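Local coordinates for mandelate racemase / muconate lactonizing enzyme, C-terminal domain protein (Labrenzia alexandrii, PDB 4E5T), which is a putative member of the mandelate racemase/muconate lactonizing enzyme family that binds magnesium and probably acts on a carboxylate substrate, at residues I7-V12 with I25-V30; Q287-R292 with P321-A326. All coordinates share one frame; numbering follows the deposited sequence.

Contact 1: residues I7-V12 with I25-V30; sequences IETFVV and IFVKLV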
# COMPACT_ATOMS: atom_id res chain seq x y z
N ILE A 7 -14.45 8.54 48.74
CA ILE A 7 -14.16 7.25 48.16
C ILE A 7 -13.82 6.27 49.29
O ILE A 7 -13.19 6.64 50.29
CB ILE A 7 -13.02 7.33 47.11
CG1 ILE A 7 -12.75 5.95 46.49
CG2 ILE A 7 -11.76 7.93 47.71
CD1 ILE A 7 -11.71 5.95 45.39
N GLU A 8 -14.31 5.04 49.16
CA GLU A 8 -13.77 3.94 49.93
C GLU A 8 -13.29 2.90 48.90
O GLU A 8 -13.89 2.76 47.84
CB GLU A 8 -14.79 3.35 50.92
CG GLU A 8 -14.20 2.22 51.78
CD GLU A 8 -15.13 1.68 52.87
OE1 GLU A 8 -16.37 1.74 52.70
OE2 GLU A 8 -14.59 1.20 53.91
N THR A 9 -12.19 2.21 49.21
CA THR A 9 -11.73 1.11 48.37
C THR A 9 -11.83 -0.18 49.15
O THR A 9 -11.79 -0.19 50.38
CB THR A 9 -10.27 1.28 47.85
OG1 THR A 9 -9.38 1.55 48.95
CG2 THR A 9 -10.18 2.41 46.83
N PHE A 10 -11.98 -1.27 48.41
CA PHE A 10 -12.09 -2.59 48.99
C PHE A 10 -11.19 -3.52 48.19
O PHE A 10 -11.27 -3.58 46.96
CB PHE A 10 -13.53 -3.10 48.89
CG PHE A 10 -14.56 -2.15 49.44
CD1 PHE A 10 -14.91 -1.00 48.74
CD2 PHE A 10 -15.21 -2.43 50.63
CE1 PHE A 10 -15.85 -0.13 49.23
CE2 PHE A 10 -16.16 -1.56 51.12
CZ PHE A 10 -16.48 -0.42 50.42
N VAL A 11 -10.32 -4.22 48.89
CA VAL A 11 -9.55 -5.27 48.28
C VAL A 11 -10.12 -6.55 48.87
O VAL A 11 -10.05 -6.75 50.08
CB VAL A 11 -8.08 -5.12 48.62
CG1 VAL A 11 -7.24 -6.20 47.93
CG2 VAL A 11 -7.61 -3.70 48.25
N VAL A 12 -10.71 -7.38 48.02
CA VAL A 12 -11.45 -8.55 48.48
C VAL A 12 -10.84 -9.83 47.93
O VAL A 12 -10.83 -10.04 46.72
CB VAL A 12 -12.92 -8.51 48.00
CG1 VAL A 12 -13.63 -9.79 48.39
CG2 VAL A 12 -13.65 -7.29 48.56
N ILE A 25 -10.82 -5.76 43.15
CA ILE A 25 -10.65 -4.42 43.70
C ILE A 25 -11.88 -3.54 43.49
O ILE A 25 -12.21 -3.15 42.37
CB ILE A 25 -9.40 -3.71 43.13
CG1 ILE A 25 -8.18 -4.61 43.26
CG2 ILE A 25 -9.19 -2.38 43.84
CD1 ILE A 25 -6.90 -3.99 42.76
N PHE A 26 -12.57 -3.21 44.56
CA PHE A 26 -13.81 -2.46 44.44
C PHE A 26 -13.60 -1.02 44.86
O PHE A 26 -12.75 -0.71 45.69
CB PHE A 26 -14.90 -3.11 45.29
CG PHE A 26 -15.26 -4.51 44.87
CD1 PHE A 26 -15.30 -4.85 43.53
CD2 PHE A 26 -15.55 -5.47 45.81
CE1 PHE A 26 -15.63 -6.14 43.14
CE2 PHE A 26 -15.88 -6.77 45.42
CZ PHE A 26 -15.93 -7.09 44.09
N VAL A 27 -14.39 -0.13 44.27
CA VAL A 27 -14.42 1.25 44.73
C VAL A 27 -15.85 1.67 45.10
O VAL A 27 -16.83 1.19 44.51
CB VAL A 27 -13.82 2.25 43.68
CG1 VAL A 27 -12.37 1.95 43.43
CG2 VAL A 27 -14.59 2.21 42.38
N LYS A 28 -15.96 2.55 46.09
CA LYS A 28 -17.24 3.14 46.50
C LYS A 28 -17.18 4.68 46.42
O LYS A 28 -16.46 5.31 47.18
CB LYS A 28 -17.57 2.69 47.94
CG LYS A 28 -18.98 2.97 48.41
CD LYS A 28 -18.95 3.88 49.61
CE LYS A 28 -20.06 3.55 50.60
NZ LYS A 28 -19.54 3.53 52.00
N LEU A 29 -17.91 5.29 45.48
CA LEU A 29 -17.93 6.76 45.37
C LEU A 29 -19.17 7.36 46.03
O LEU A 29 -20.28 6.91 45.79
CB LEU A 29 -17.89 7.21 43.92
CG LEU A 29 -16.68 6.88 43.05
CD1 LEU A 29 -16.63 7.88 41.92
CD2 LEU A 29 -15.43 6.96 43.87
N VAL A 30 -18.97 8.38 46.84
CA VAL A 30 -20.11 9.01 47.50
C VAL A 30 -20.20 10.49 47.22
O VAL A 30 -19.26 11.24 47.48
CB VAL A 30 -20.04 8.87 49.02
CG1 VAL A 30 -21.36 9.28 49.63
CG2 VAL A 30 -19.69 7.45 49.41
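Phe10 and Phe26 are partners in a hydrogen-bonded antiparallel pair, their CB atoms 3.9 Å apart and their side chains crossing at about a right angle. With CG beside the backbone N (chi1 -52°), the Phe10 ring swings along the neighbouring strand and presents its edge, CE1 lying 3.5 Å from Lys28 CB. Val12 meets the Phe26 ring obliquely, CG2 to CD2 3.8 Å. With an alanine here in place of Phe10, the ring edge against Lys28 CB would go, which would probably open a gap beside that methylene and thin the cover over Phe26 CB. On the other face Ile7 and Leu29 lie side by side, CG1 to CD2 3.9 Å, over Leu98 of helix 89-110. Four backbone hydrogen bonds, two each at the Glu8-Lys28 and Phe10-Phe26 pairs, measure 2.7 to 2.9 Å from N to O. At the polar edge Glu8 OE1 forms a long salt bridge with Lys28 NZ (3.7 Å); the stronger partner of this carboxylate is Arg383. The segment axes run at 161°, as expected of antiparallel neighbours; the two strands, consecutive in the chain, form a hairpin, and with strand 36-41 the three-stranded sheet of the N-terminal capping domain characteristic of the enolase superfamily.

Contact 2: residues Q287-R292 with P321-A326; sequences QMNLGR and PLVALA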
# COMPACT_ATOMS: atom_id res chain seq x y z
N GLN A 287 -12.80 -7.76 22.86
CA GLN A 287 -13.04 -8.22 24.22
C GLN A 287 -12.59 -7.24 25.30
O GLN A 287 -11.71 -7.56 26.11
CB GLN A 287 -12.33 -9.54 24.43
CG GLN A 287 -12.43 -10.45 23.27
CD GLN A 287 -11.80 -11.78 23.57
OE1 GLN A 287 -10.65 -11.85 24.01
NE2 GLN A 287 -12.54 -12.84 23.34
N MET A 288 -13.19 -6.05 25.33
CA MET A 288 -12.85 -5.10 26.38
C MET A 288 -13.18 -5.71 27.73
O MET A 288 -14.22 -6.35 27.89
CB MET A 288 -13.65 -3.81 26.27
CG MET A 288 -13.70 -3.21 24.90
SD MET A 288 -15.30 -3.43 24.15
CE MET A 288 -16.09 -4.52 25.33
N ASN A 289 -12.28 -5.52 28.69
CA ASN A 289 -12.63 -5.63 30.09
C ASN A 289 -12.99 -4.22 30.55
O ASN A 289 -12.20 -3.30 30.40
CB ASN A 289 -11.46 -6.16 30.91
CG ASN A 289 -11.85 -6.49 32.33
OD1 ASN A 289 -11.96 -5.62 33.19
ND2 ASN A 289 -12.04 -7.77 32.60
N LEU A 290 -14.19 -4.04 31.09
CA LEU A 290 -14.56 -2.70 31.53
C LEU A 290 -13.83 -2.20 32.78
O LEU A 290 -13.94 -1.04 33.13
CB LEU A 290 -16.08 -2.57 31.68
CG LEU A 290 -16.67 -2.14 30.35
CD1 LEU A 290 -17.14 -3.33 29.58
CD2 LEU A 290 -17.77 -1.13 30.55
N GLY A 291 -13.06 -3.08 33.43
CA GLY A 291 -12.28 -2.70 34.58
C GLY A 291 -10.96 -2.09 34.17
O GLY A 291 -10.18 -1.61 35.01
N ARG A 292 -10.74 -2.06 32.86
CA ARG A 292 -9.44 -1.73 32.30
C ARG A 292 -9.52 -0.80 31.11
O ARG A 292 -8.76 0.15 31.02
CB ARG A 292 -8.75 -3.02 31.88
CG ARG A 292 -7.63 -2.83 30.90
CD ARG A 292 -6.80 -4.08 30.82
NE ARG A 292 -5.87 -4.15 31.93
CZ ARG A 292 -5.22 -5.25 32.26
NH1 ARG A 292 -5.44 -6.35 31.55
NH2 ARG A 292 -4.35 -5.25 33.28
N PRO A 321 -17.71 -9.35 40.35
CA PRO A 321 -19.06 -9.07 39.85
C PRO A 321 -19.29 -7.64 39.37
O PRO A 321 -20.11 -7.49 38.48
CB PRO A 321 -19.96 -9.40 41.05
CG PRO A 321 -19.06 -9.34 42.22
CD PRO A 321 -17.71 -9.79 41.75
N LEU A 322 -18.63 -6.63 39.91
CA LEU A 322 -18.87 -5.27 39.38
C LEU A 322 -18.40 -5.05 37.92
O LEU A 322 -19.09 -4.38 37.14
CB LEU A 322 -18.32 -4.18 40.30
CG LEU A 322 -19.28 -3.56 41.29
CD1 LEU A 322 -19.94 -4.59 42.18
CD2 LEU A 322 -18.48 -2.64 42.14
N VAL A 323 -17.26 -5.61 37.54
CA VAL A 323 -16.90 -5.61 36.13
C VAL A 323 -17.98 -6.35 35.33
O VAL A 323 -18.36 -5.91 34.25
CB VAL A 323 -15.47 -6.15 35.87
CG1 VAL A 323 -15.23 -6.41 34.40
CG2 VAL A 323 -14.45 -5.16 36.36
N ALA A 324 -18.52 -7.43 35.88
CA ALA A 324 -19.62 -8.13 35.22
C ALA A 324 -20.81 -7.20 34.98
O ALA A 324 -21.43 -7.24 33.93
CB ALA A 324 -20.04 -9.34 36.01
N LEU A 325 -21.10 -6.35 35.97
CA LEU A 325 -22.20 -5.39 35.91
C LEU A 325 -22.03 -4.39 34.79
O LEU A 325 -22.97 -4.13 34.03
CB LEU A 325 -22.35 -4.64 37.22
CG LEU A 325 -22.93 -5.40 38.42
CD1 LEU A 325 -23.34 -4.45 39.54
CD2 LEU A 325 -24.10 -6.26 38.00
N ALA A 326 -20.83 -3.82 34.68
CA ALA A 326 -20.54 -2.87 33.61
C ALA A 326 -20.61 -3.54 32.24
O ALA A 326 -21.23 -3.00 31.32
CB ALA A 326 -19.19 -2.21 33.83
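Val323, on helix 321-332, points toward the turn 289-291 in the loop that follows barrel strand 285-286, and divides its two methyls between two targets. CG1, anti to the backbone N (chi1 169°), reaches the amide of Asn289 at 3.6 Å from OD1, while CG2 meets the CA of Gly291 at 3.7 Å. The side chains of Asn289 and Val323 cross at about a right angle, and Val323 CG1 sits obliquely above the amide, within 4.0 Å of Asn289 OD1, CG and ND2. One helical turn further on, Ala326 also points toward the loop, and its CB touches Leu290 CD2 at 3.7 Å, with Leu290 CB close by.

The amide is fixed from both ends. OD1 of Asn289 accepts the backbone N of Gly291 at 2.8 Å, an Asx turn, although the bond is bent (142° at the hydrogen) and its donor is tilted 28° from the carbonyl plane. ND2 gives its hydrogen bond to His316 ND1.

No hydrogen bond links 287-292 to 321-326, and all five touching residues are buried. Between these two segments the chemistry therefore implies attachment by van der Waals contact alone: apolar contacts hold the helix to the loop, while the polar atoms of the amide beneath the valine methyl are spent within the turn and on His316.

In the fold
Contact 1 belongs to the N-terminal sheet and contact 2 to the C-terminal barrel domain, their centres 15 Å apart. They meet directly through Phe26, whose CZ lies 4.0 Å from Pro321 CD and whose CD1 lies 4.1 Å from Leu322 CD2, so the start of helix 321-332 packs against the hairpin. Strand 36-41 reinforces the junction, pairing with strand 23-31 and offering Glu40 OE1 to the backbone N of Val323. Contact 2 is much the nearer to the chain's centre, about 5 Å against 19 Å between centres. Its Asn289 side chain is about 9 Å from the magnesium ion held by Glu240 and Glu266, placing the loop close to the metal site without ligating it.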